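Local structure of pyridoxamine 5-phosphate-dependent dehydrase (3B8X) at residues Y51-S56 against C213-G218; L63-A68 against G179-F184; L69-K74 against Y208-C213. The protein catalyses removal of the C3'-hydroxyl group from GDP-4-keto-6-deoxy-D-mannose by a combined transamination and deoxygenation, a step in the biosynthesis of L-colitose for the O-antigen. The protein carries 1 engineered substitution. All coordinates share one frame; numbering follows the deposited sequence.

Contact 1: residues Y51-S56 against C213-G218; sequences YAVMVS and CIRAHG. With G4M ([(2R,3S,4R,5R)-5-(2-amino-6-oxo-1,6-dihydro-9H-purin-9-yl)-3,4-dihydroxytetrahydrofuran-2-yl]methyl (2R,3S,4S,5S,6R)-3,4-dihydroxy-5-[({3-hydroxy-2-methyl-5-[(phosphonooxy)methyl]pyridin-4-yl}methyl)amino]-6-methyltetrahydro-2H-pyran-2-yl dihydrogen diphosphate), chain G.
Arg215, at the C-terminal side of helix 205-214, reaches across to Val53, Met54 and Val55 on strand 51-55, an outermost strand of the large mixed sheet in this PLP-dependent aminotransferase fold. From CB the chain leaves with CG anti to the backbone N (chi1 173°), which sends it toward the strand. CG and then CD pass obliquely by Val55, whose CG1 lies 3.9 Å from Arg215 CD. A bend at chi3 (57°) then turns the head group back along the strand. Val53 CG1 sits over one face of the guanidinium, 3.4 Å from Arg215 NH1, while Met54 O approaches at the edge, close to the group's plane. That carbonyl accepts a nearly straight hydrogen bond from Arg215 NH1, 2.9 Å to Met54 O with 163° at the hydrogen, and the donor lies in the carbonyl plane on a lone pair. NH1 has a second partner, a salt bridge to Glu40 on helix 34-47, and the same carboxylate accepts the Met54 N-H; strand, helix 34-47 and arginine are thus joined through the Glu40 carboxylate. Two residues on, in the loop after helix 205-214, His217 lines the pocket of the bound PLP-sugar adduct. Its ring meets the cofactor phosphate edge-on, with His217 CE1 3.6 Å from OP3 of G4M.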
loop_
_atom_site.group_PDB
_atom_site.type_symbol
_atom_site.label_atom_id
_atom_site.label_comp_id
_atom_site.label_asym_id
_atom_site.label_seq_id
_atom_site.Cartn_x
_atom_site.Cartn_y
_atom_site.Cartn_z
ATOM N N TYR B 51 -1.169 -10.594 -19.102
ATOM C CA TYR B 51 -1.337 -10.733 -17.678
ATOM C C TYR B 51 -1.900 -9.505 -17.026
ATOM O O TYR B 51 -1.705 -8.393 -17.507
ATOM C CB TYR B 51 0.042 -10.917 -17.069
ATOM C CG TYR B 51 0.805 -12.044 -17.648
ATOM C CD1 TYR B 51 1.871 -11.815 -18.498
ATOM C CD2 TYR B 51 0.503 -13.348 -17.287
ATOM C CE1 TYR B 51 2.585 -12.867 -19.022
ATOM C CE2 TYR B 51 1.235 -14.397 -17.767
ATOM C CZ TYR B 51 2.266 -14.143 -18.639
ATOM O OH TYR B 51 2.983 -15.198 -19.118
ATOM N N ALA B 52 -2.475 -9.719 -15.849
ATOM C CA ALA B 52 -2.997 -8.630 -15.027
ATOM C C ALA B 52 -2.752 -8.967 -13.550
ATOM O O ALA B 52 -2.885 -10.140 -13.146
ATOM C CB ALA B 52 -4.493 -8.436 -15.286
ATOM N N VAL B 53 -2.314 -7.969 -12.777
ATOM C CA VAL B 53 -2.086 -8.136 -11.330
ATOM C C VAL B 53 -2.829 -7.029 -10.612
ATOM O O VAL B 53 -2.422 -5.886 -10.699
ATOM C CB VAL B 53 -0.635 -8.044 -10.858
ATOM C CG1 VAL B 53 -0.595 -8.212 -9.344
ATOM C CG2 VAL B 53 0.275 -9.127 -11.496
ATOM N N MET B 54 -3.876 -7.385 -9.876
ATOM C CA MET B 54 -4.656 -6.419 -9.097
ATOM C C MET B 54 -3.996 -6.059 -7.774
ATOM O O MET B 54 -3.450 -6.923 -7.106
ATOM C CB MET B 54 -6.005 -6.980 -8.754
ATOM C CG MET B 54 -6.965 -5.885 -8.193
ATOM S SD MET B 54 -8.534 -6.637 -7.652
ATOM C CE MET B 54 -9.652 -5.228 -7.462
ATOM N N VAL B 55 -4.030 -4.788 -7.421
ATOM C CA VAL B 55 -3.370 -4.315 -6.212
ATOM C C VAL B 55 -4.278 -3.355 -5.488
ATOM O O VAL B 55 -5.373 -3.029 -5.935
ATOM C CB VAL B 55 -1.984 -3.643 -6.475
ATOM C CG1 VAL B 55 -0.957 -4.716 -6.888
ATOM C CG2 VAL B 55 -2.092 -2.599 -7.542
ATOM N N SER B 56 -3.840 -2.941 -4.323
ATOM C CA SER B 56 -4.678 -2.100 -3.505
ATOM C C SER B 56 -5.144 -0.773 -4.099
ATOM O O SER B 56 -6.179 -0.295 -3.680
ATOM C CB SER B 56 -4.029 -1.950 -2.123
ATOM O OG SER B 56 -2.850 -1.132 -2.188
ATOM N N CYS B 213 5.110 -11.697 -6.643
ATOM C CA CYS B 213 5.932 -11.822 -5.439
ATOM C C CYS B 213 5.941 -10.555 -4.575
ATOM O O CYS B 213 5.752 -10.610 -3.363
ATOM C CB CYS B 213 7.368 -12.144 -5.882
ATOM S SG CYS B 213 8.618 -12.232 -4.548
ATOM N N ILE B 214 6.192 -9.401 -5.206
ATOM C CA ILE B 214 6.286 -8.163 -4.447
ATOM C C ILE B 214 4.958 -7.571 -3.972
ATOM O O ILE B 214 4.938 -6.672 -3.094
ATOM C CB ILE B 214 7.186 -7.155 -5.111
ATOM C CG1 ILE B 214 6.624 -6.788 -6.495
ATOM C CG2 ILE B 214 8.611 -7.652 -5.096
ATOM C CD1 ILE B 214 7.390 -5.598 -7.108
ATOM N N ARG B 215 3.858 -8.053 -4.570
ATOM C CA ARG B 215 2.533 -7.578 -4.152
ATOM C C ARG B 215 2.279 -8.112 -2.769
ATOM O O ARG B 215 1.485 -7.562 -2.028
ATOM C CB ARG B 215 1.380 -8.220 -4.948
ATOM C CG ARG B 215 0.011 -7.834 -4.389
ATOM C CD ARG B 215 -1.068 -8.291 -5.364
ATOM N NE ARG B 215 -1.005 -9.741 -5.629
ATOM C CZ ARG B 215 -1.805 -10.393 -6.474
ATOM N NH1 ARG B 215 -2.694 -9.730 -7.215
ATOM N NH2 ARG B 215 -1.683 -11.713 -6.612
ATOM N N ALA B 216 2.894 -9.250 -2.448
ATOM C CA ALA B 216 2.547 -9.860 -1.174
ATOM C C ALA B 216 3.725 -10.383 -0.381
ATOM O O ALA B 216 4.074 -11.554 -0.490
ATOM C CB ALA B 216 1.544 -11.003 -1.390
ATOM N N HIS B 217 4.298 -9.508 0.427
ATOM C CA HIS B 217 5.375 -9.867 1.332
ATOM C C HIS B 217 6.694 -10.321 0.760
ATOM O O HIS B 217 7.606 -10.610 1.539
ATOM C CB HIS B 217 4.885 -10.931 2.327
ATOM C CG HIS B 217 3.596 -10.579 2.994
ATOM N ND1 HIS B 217 3.520 -9.601 3.967
ATOM C CD2 HIS B 217 2.341 -11.091 2.862
ATOM C CE1 HIS B 217 2.277 -9.537 4.414
ATOM N NE2 HIS B 217 1.539 -10.421 3.756
ATOM N N GLY B 218 6.809 -10.408 -0.558
ATOM C CA GLY B 218 8.044 -10.854 -1.176
ATOM C C GLY B 218 8.221 -12.358 -1.019
ATOM O O GLY B 218 9.307 -12.888 -1.134
HETATM O OP3 G4M G . 0.152 -9.151 7.347
HETATM P PL G4M G . 0.226 -7.569 7.585
HETATM O OP1 G4M G . 0.653 -6.809 6.274
HETATM O OP2 G4M G . -1.149 -6.964 8.150
HETATM O OP4 G4M G . 1.260 -7.230 8.767
HETATM C C5B G4M G . 2.596 -7.465 8.368
HETATM C C5L G4M G . 3.442 -7.859 9.582
HETATM C C6L G4M G . 4.430 -7.005 10.058
HETATM N N1L G4M G . 5.215 -7.310 11.103
HETATM C C2L G4M G . 5.170 -8.502 11.666
HETATM C C2A G4M G . 6.171 -8.792 12.780
HETATM C C3L G4M G . 4.213 -9.451 11.240
HETATM O O3L G4M G . 4.162 -10.686 11.798
HETATM C C4L G4M G . 3.326 -9.123 10.176
HETATM C C4A G4M G . 2.409 -10.060 9.680
HETATM N N4A G4M G . 2.334 -11.262 10.240
HETATM C C4G G4M G . 1.336 -12.151 9.877
HETATM C C5G G4M G . 1.859 -13.590 9.821
HETATM C C6G G4M G . 2.508 -13.931 11.163
HETATM O O5G G4M G . 0.738 -14.451 9.624
HETATM C C3G G4M G . 0.679 -11.783 8.537
HETATM O O3G G4M G . -0.676 -11.368 8.786
HETATM C C2G G4M G . 0.733 -12.996 7.573
HETATM O O2G G4M G . -0.050 -12.736 6.390
HETATM C C1G G4M G . 0.282 -14.317 8.262
HETATM O O1G G4M G . 0.774 -15.449 7.523
HETATM P P2 G4M G . -0.496 -16.414 7.517
HETATM O O3P G4M G . -1.026 -16.723 9.007
HETATM O O4P G4M G . -0.004 -17.794 6.872
HETATM O OPP G4M G . -1.659 -15.689 6.658
HETATM P P G4M G . -2.576 -16.811 5.929
HETATM O O1P G4M G . -1.851 -18.238 5.728
HETATM O O2P G4M G . -2.923 -16.224 4.470
HETATM O "O5'" G4M G . -3.991 -16.995 6.716
HETATM C "C5'" G4M G . -3.808 -17.636 7.977
HETATM C "C4'" G4M G . -4.895 -18.701 8.186
HETATM O "O4'" G4M G . -6.226 -18.107 8.229
HETATM C "C3'" G4M G . -4.895 -19.717 7.003
HETATM O "O3'" G4M G . -5.216 -21.038 7.446
HETATM C "C2'" G4M G . -5.970 -19.142 6.054
HETATM O "O2'" G4M G . -6.658 -20.197 5.364
HETATM C "C1'" G4M G . -6.945 -18.473 7.033
HETATM N N9 G4M G . -7.561 -17.300 6.414
HETATM C C8 G4M G . -6.907 -16.180 5.985
HETATM N N7 G4M G . -7.795 -15.350 5.498
HETATM C C4 G4M G . -8.887 -17.159 6.184
HETATM C C5 G4M G . -9.041 -15.900 5.600
HETATM C C6 G4M G . -10.351 -15.476 5.273
HETATM O O6 G4M G . -10.562 -14.382 4.794
HETATM N N3 G4M G . -9.945 -17.926 6.407
HETATM C C2 G4M G . -11.151 -17.525 6.090
HETATM N N1 G4M G . -11.376 -16.308 5.532
HETATM N N2 G4M G . -12.217 -18.344 6.347
#

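Contact 2: residues L63-A68 against G179-F184; sequences LLMIAA and GLMGTF
Met65 meets Met181 and Thr183 where helix 58-68 lies against the large mixed sheet, its 63-68 portion running nearly antiparallel to strand 181-184 (161°, axes 9.0 Å apart). Along 63-68, Leu63 comes first; it turns its CB away from the strand and packs on Tyr249 of the second subunit. Leu64 follows, and its end leads off to Ile200, Leu211 and Ile214. Met65 is the residue that faces the strand, with CG anti to the backbone N (chi1 177°). Its CG and SD lie against the root of Met181, with Met65 SD 3.6 Å from Met181 CB. The two methionine chains run side by side, each heading for the other's backbone: Met181 SD comes back to within 3.6 Å of Met65 CG, and its methyl ends beside the helix backbone, Met181 CE being 3.2 Å from Met65 O. The bend at chi3 (63°) in Met65 brings its own methyl over to Thr183, with Thr183 CG2 3.9 Å from Met65 CE and the two side chains at about a right angle. Thr183 thus offers its methyl here, while its OG1 is hydrogen-bonded to Asn62, just under one turn before Met65 on helix 58-68. Further along, Ala68 points its CB toward the strand and also packs on Ile210 of helix 205-214. Leu159 of the neighbouring strand 157-161 touches both methionines, so the pair is enclosed by sheet and helix. Chemically the join is made of methyl, methylene and thioether groups, held by dispersion and shape; Met65 O, buried against the Met181 methyl, finds no hydrogen-bonding partner in the model, a cost that the surrounding apolar packing presumably offsets.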
loop_
_atom_site.group_PDB
_atom_site.type_symbol
_atom_site.label_atom_id
_atom_site.label_comp_id
_atom_site.label_asym_id
_atom_site.label_seq_id
_atom_site.Cartn_x
_atom_site.Cartn_y
_atom_site.Cartn_z
ATOM N N LEU B 63 3.633 1.942 -7.872
ATOM C CA LEU B 63 4.772 1.624 -7.024
ATOM C C LEU B 63 5.411 0.305 -7.471
ATOM O O LEU B 63 6.629 0.218 -7.681
ATOM C CB LEU B 63 4.389 1.584 -5.546
ATOM C CG LEU B 63 5.470 1.274 -4.509
ATOM C CD1 LEU B 63 6.470 2.368 -4.309
ATOM C CD2 LEU B 63 4.728 0.987 -3.226
ATOM N N LEU B 64 4.571 -0.703 -7.648
ATOM C CA LEU B 64 5.059 -2.014 -8.122
ATOM C C LEU B 64 5.618 -1.966 -9.528
ATOM O O LEU B 64 6.522 -2.756 -9.841
ATOM C CB LEU B 64 3.972 -3.097 -8.020
ATOM C CG LEU B 64 3.470 -3.515 -6.611
ATOM C CD1 LEU B 64 2.899 -4.919 -6.492
ATOM C CD2 LEU B 64 4.499 -3.325 -5.536
ATOM N N MET B 65 5.028 -1.141 -10.399
ATOM C CA MET B 65 5.521 -1.048 -11.782
ATOM C C MET B 65 6.991 -0.663 -11.770
ATOM O O MET B 65 7.821 -1.320 -12.403
ATOM C CB MET B 65 4.696 -0.069 -12.611
ATOM C CG MET B 65 5.236 0.056 -13.962
ATOM S SD MET B 65 4.114 1.018 -15.012
ATOM C CE MET B 65 4.063 2.668 -14.242
ATOM N N ILE B 66 7.327 0.397 -11.034
ATOM C CA ILE B 66 8.733 0.850 -10.915
ATOM C C ILE B 66 9.630 -0.162 -10.183
ATOM O O ILE B 66 10.743 -0.489 -10.582
ATOM C CB ILE B 66 8.796 2.225 -10.167
ATOM C CG1 ILE B 66 7.954 3.238 -10.923
ATOM C CG2 ILE B 66 10.227 2.704 -10.021
ATOM C CD1 ILE B 66 8.319 3.301 -12.416
ATOM N N ALA B 67 9.166 -0.632 -9.046
ATOM C CA ALA B 67 9.965 -1.570 -8.279
ATOM C C ALA B 67 10.353 -2.820 -9.054
ATOM O O ALA B 67 11.485 -3.319 -8.985
ATOM C CB ALA B 67 9.200 -1.951 -7.058
ATOM N N ALA B 68 9.385 -3.410 -9.731
ATOM C CA ALA B 68 9.697 -4.626 -10.457
ATOM C C ALA B 68 10.906 -4.514 -11.380
ATOM O O ALA B 68 11.605 -5.486 -11.565
ATOM C CB ALA B 68 8.495 -5.073 -11.234
ATOM N N GLY B 179 2.894 0.010 -23.348
ATOM C CA GLY B 179 4.077 -0.084 -22.515
ATOM C C GLY B 179 4.479 -1.508 -22.130
ATOM O O GLY B 179 3.732 -2.482 -22.329
ATOM N N LEU B 180 5.683 -1.622 -21.594
ATOM C CA LEU B 180 6.145 -2.898 -21.051
ATOM C C LEU B 180 5.166 -3.243 -19.908
ATOM O O LEU B 180 4.818 -4.416 -19.660
ATOM C CB LEU B 180 7.550 -2.697 -20.484
ATOM C CG LEU B 180 7.971 -3.810 -19.541
ATOM C CD1 LEU B 180 8.074 -5.141 -20.313
ATOM C CD2 LEU B 180 9.282 -3.425 -18.875
ATOM N N MET B 181 4.757 -2.189 -19.202
ATOM C CA MET B 181 3.740 -2.251 -18.134
ATOM C C MET B 181 2.761 -1.115 -18.289
ATOM O O MET B 181 3.118 -0.034 -18.792
ATOM C CB MET B 181 4.355 -2.152 -16.738
ATOM C CG MET B 181 4.747 -3.536 -16.200
ATOM S SD MET B 181 5.600 -3.498 -14.628
ATOM C CE MET B 181 7.169 -2.895 -15.123
ATOM N N GLY B 182 1.561 -1.323 -17.749
ATOM C CA GLY B 182 0.538 -0.321 -17.751
ATOM C C GLY B 182 -0.245 -0.362 -16.449
ATOM O O GLY B 182 -0.669 -1.423 -15.999
ATOM N N THR B 183 -0.511 0.803 -15.879
ATOM C CA THR B 183 -1.264 0.820 -14.619
ATOM C C THR B 183 -2.681 1.347 -14.762
ATOM O O THR B 183 -2.936 2.204 -15.599
ATOM C CB THR B 183 -0.515 1.582 -13.500
ATOM O OG1 THR B 183 -0.248 2.947 -13.902
ATOM C CG2 THR B 183 0.787 0.864 -13.080
ATOM N N PHE B 184 -3.599 0.816 -13.956
ATOM C CA PHE B 184 -4.975 1.299 -13.935
ATOM C C PHE B 184 -5.415 1.526 -12.490
ATOM O O PHE B 184 -4.802 1.002 -11.542
ATOM C CB PHE B 184 -5.958 0.316 -14.576
ATOM C CG PHE B 184 -5.661 -0.009 -15.985
ATOM C CD1 PHE B 184 -4.526 -0.727 -16.299
ATOM C CD2 PHE B 184 -6.585 0.273 -16.985
ATOM C CE1 PHE B 184 -4.259 -1.108 -17.591
ATOM C CE2 PHE B 184 -6.332 -0.148 -18.317
ATOM C CZ PHE B 184 -5.146 -0.810 -18.614
#

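Contact 3: residues L69-K74 against Y208-C213; sequences LFFTKK and YHILLC
Ile210 pushes its CD1 methyl into the backbone bend at Phe71 and Thr72, and this is the tight part of the contact. With CG1 anti to the carbonyl carbon (chi1 -75°) and the chain extended beyond it, CD1 lies 3.5 Å from Thr72 CA and 3.6 Å from Phe71 O, so it touches main chain as much as side chain. The same methyl also meets Thr72 CG2, the two side chains lying at about a right angle; the modelled 3.2 Å between Ile210 CD1 and Thr72 CG2 is shorter than two carbons usually allow, and its exact value is doubtful. The other branch, Ile210 CG2, makes an easier fit with Phe71, 4.1 Å from Phe71 CB and near the plane of the ring, at its edge. The aromatic end then leads away from helix 205-214, to Pro247 and to an edge-to-face meeting with Tyr349 of the second subunit. In the fold, residues 69-74 belong to the first part of the connection between helix 58-68 and strand 82-86 of the large mixed sheet; here they lie against helix 205-214. Toward solvent the character changes. Thr72 turns its hydroxyl off the isoleucine and along its own chain, where Thr72 OG1 donates to Lys74 O at 2.8 Å; the donor stands above that carbonyl's plane, 41° out of it, rather than on a lone pair. Lys73 and Lys74 are both exposed and meet a crystal neighbour. Lys73 nevertheless has polar ties to its own chain, its backbone N to Glu206 on helix 205-214 and its ammonium NZ to Val229 O.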
loop_
_atom_site.group_PDB
_atom_site.type_symbol
_atom_site.label_atom_id
_atom_site.label_comp_id
_atom_site.label_asym_id
_atom_site.label_seq_id
_atom_site.Cartn_x
_atom_site.Cartn_y
_atom_site.Cartn_z
ATOM N N LEU B 69 11.115 -3.349 -11.987
ATOM C CA LEU B 69 12.212 -3.153 -12.914
ATOM C C LEU B 69 13.593 -3.268 -12.281
ATOM O O LEU B 69 14.596 -3.405 -12.966
ATOM C CB LEU B 69 12.079 -1.817 -13.636
ATOM C CG LEU B 69 10.802 -1.697 -14.462
ATOM C CD1 LEU B 69 10.512 -0.258 -14.912
ATOM C CD2 LEU B 69 10.829 -2.670 -15.616
ATOM N N PHE B 70 13.631 -3.258 -10.958
ATOM C CA PHE B 70 14.891 -3.351 -10.249
ATOM C C PHE B 70 15.189 -4.800 -9.934
ATOM O O PHE B 70 16.289 -5.147 -9.515
ATOM C CB PHE B 70 14.825 -2.538 -8.949
ATOM C CG PHE B 70 14.876 -1.051 -9.160
ATOM C CD1 PHE B 70 13.805 -0.384 -9.759
ATOM C CD2 PHE B 70 15.999 -0.312 -8.751
ATOM C CE1 PHE B 70 13.878 0.969 -10.016
ATOM C CE2 PHE B 70 16.104 1.041 -9.031
ATOM C CZ PHE B 70 15.021 1.706 -9.614
ATOM N N PHE B 71 14.172 -5.632 -10.110
ATOM C CA PHE B 71 14.182 -7.018 -9.659
ATOM C C PHE B 71 14.260 -8.031 -10.760
ATOM O O PHE B 71 14.273 -9.229 -10.506
ATOM C CB PHE B 71 13.006 -7.311 -8.685
ATOM C CG PHE B 71 12.951 -6.368 -7.509
ATOM C CD1 PHE B 71 11.785 -5.723 -7.165
ATOM C CD2 PHE B 71 14.088 -6.081 -6.773
ATOM C CE1 PHE B 71 11.776 -4.839 -6.099
ATOM C CE2 PHE B 71 14.091 -5.169 -5.736
ATOM C CZ PHE B 71 12.932 -4.546 -5.392
ATOM N N THR B 72 14.379 -7.577 -11.998
ATOM C CA THR B 72 14.452 -8.592 -13.034
ATOM C C THR B 72 15.865 -9.187 -12.947
ATOM O O THR B 72 16.786 -8.536 -12.452
ATOM C CB THR B 72 14.220 -7.946 -14.370
ATOM O OG1 THR B 72 14.874 -6.669 -14.351
ATOM C CG2 THR B 72 12.693 -7.756 -14.578
ATOM N N LYS B 73 16.020 -10.437 -13.379
ATOM C CA LYS B 73 17.312 -11.155 -13.361
ATOM C C LYS B 73 18.493 -10.333 -13.912
ATOM O O LYS B 73 19.550 -10.242 -13.277
ATOM C CB LYS B 73 17.166 -12.509 -14.035
ATOM C CG LYS B 73 16.120 -13.427 -13.383
ATOM C CD LYS B 73 16.534 -13.745 -11.949
ATOM C CE LYS B 73 15.436 -14.425 -11.147
ATOM N NZ LYS B 73 15.992 -14.905 -9.844
ATOM N N LYS B 74 18.277 -9.675 -15.058
ATOM C CA LYS B 74 19.158 -8.643 -15.590
ATOM C C LYS B 74 18.340 -7.396 -15.163
ATOM O O LYS B 74 17.271 -7.163 -15.732
ATOM C CB LYS B 74 19.184 -8.727 -17.125
ATOM C CG LYS B 74 20.094 -7.720 -17.791
ATOM C CD LYS B 74 20.420 -8.147 -19.217
ATOM C CE LYS B 74 21.736 -7.540 -19.707
ATOM N NZ LYS B 74 22.908 -7.850 -18.828
ATOM N N TYR B 208 5.464 -10.255 -14.628
ATOM C CA TYR B 208 4.252 -10.832 -14.030
ATOM C C TYR B 208 4.593 -11.584 -12.737
ATOM O O TYR B 208 4.078 -11.315 -11.660
ATOM C CB TYR B 208 3.669 -11.841 -15.011
ATOM C CG TYR B 208 2.437 -12.524 -14.479
ATOM C CD1 TYR B 208 1.454 -11.785 -13.818
ATOM C CD2 TYR B 208 2.234 -13.896 -14.617
ATOM C CE1 TYR B 208 0.294 -12.367 -13.304
ATOM C CE2 TYR B 208 1.076 -14.504 -14.075
ATOM C CZ TYR B 208 0.103 -13.732 -13.454
ATOM O OH TYR B 208 -1.059 -14.282 -12.966
ATOM N N HIS B 209 5.518 -12.524 -12.813
ATOM C CA HIS B 209 5.910 -13.220 -11.603
ATOM C C HIS B 209 6.532 -12.278 -10.569
ATOM O O HIS B 209 6.241 -12.401 -9.377
ATOM C CB HIS B 209 6.845 -14.396 -11.968
ATOM C CG HIS B 209 6.129 -15.486 -12.708
ATOM N ND1 HIS B 209 6.773 -16.560 -13.297
ATOM C CD2 HIS B 209 4.809 -15.650 -12.961
ATOM C CE1 HIS B 209 5.871 -17.345 -13.861
ATOM N NE2 HIS B 209 4.674 -16.810 -13.681
ATOM N N ILE B 210 7.346 -11.314 -11.005
ATOM C CA ILE B 210 7.962 -10.407 -10.033
ATOM C C ILE B 210 6.854 -9.646 -9.331
ATOM O O ILE B 210 6.898 -9.402 -8.124
ATOM C CB ILE B 210 8.902 -9.376 -10.684
ATOM C CG1 ILE B 210 10.242 -10.023 -11.107
ATOM C CG2 ILE B 210 9.202 -8.283 -9.697
ATOM C CD1 ILE B 210 11.071 -9.249 -12.206
ATOM N N LEU B 211 5.848 -9.291 -10.092
ATOM C CA LEU B 211 4.729 -8.537 -9.522
ATOM C C LEU B 211 4.007 -9.382 -8.474
ATOM O O LEU B 211 3.693 -8.904 -7.379
ATOM C CB LEU B 211 3.740 -8.062 -10.604
ATOM C CG LEU B 211 4.373 -6.977 -11.501
ATOM C CD1 LEU B 211 3.612 -6.765 -12.807
ATOM C CD2 LEU B 211 4.497 -5.611 -10.758
ATOM N N LEU B 212 3.755 -10.646 -8.805
ATOM C CA LEU B 212 3.051 -11.548 -7.888
ATOM C C LEU B 212 3.784 -11.728 -6.572
ATOM O O LEU B 212 3.159 -11.909 -5.513
ATOM C CB LEU B 212 2.856 -12.911 -8.519
ATOM C CG LEU B 212 1.906 -12.937 -9.727
ATOM C CD1 LEU B 212 1.996 -14.324 -10.322
ATOM C CD2 LEU B 212 0.489 -12.618 -9.303
ATOM N N CYS B 213 5.110 -11.697 -6.643
ATOM C CA CYS B 213 5.932 -11.822 -5.439
ATOM C C CYS B 213 5.941 -10.555 -4.575
ATOM O O CYS B 213 5.752 -10.610 -3.363
ATOM C CB CYS B 213 7.368 -12.144 -5.882
ATOM S SG CYS B 213 8.618 -12.232 -4.548
#

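Overall arrangement
The three contacts sit close together at one side of the large mixed sheet, with centres 10 to 11 Å apart. Strand 51-55, helix 58-68 and residues 69-74 follow one another in the chain and supply the first segment of contacts 1, 2 and 3; strand 181-185 and then helix 205-214 with its exit come back to meet them. Contacts 1 and 3 share helix 205-214 and Cys213. Leu64 touches Val55 and Arg215 of contact 1 and Leu211 of contact 3, and Leu69 meets Leu180 and Met181. The result is one packed core of strands, helices and loop; the chain leaving helix 205-214 carries on to His217 of the ligand pocket.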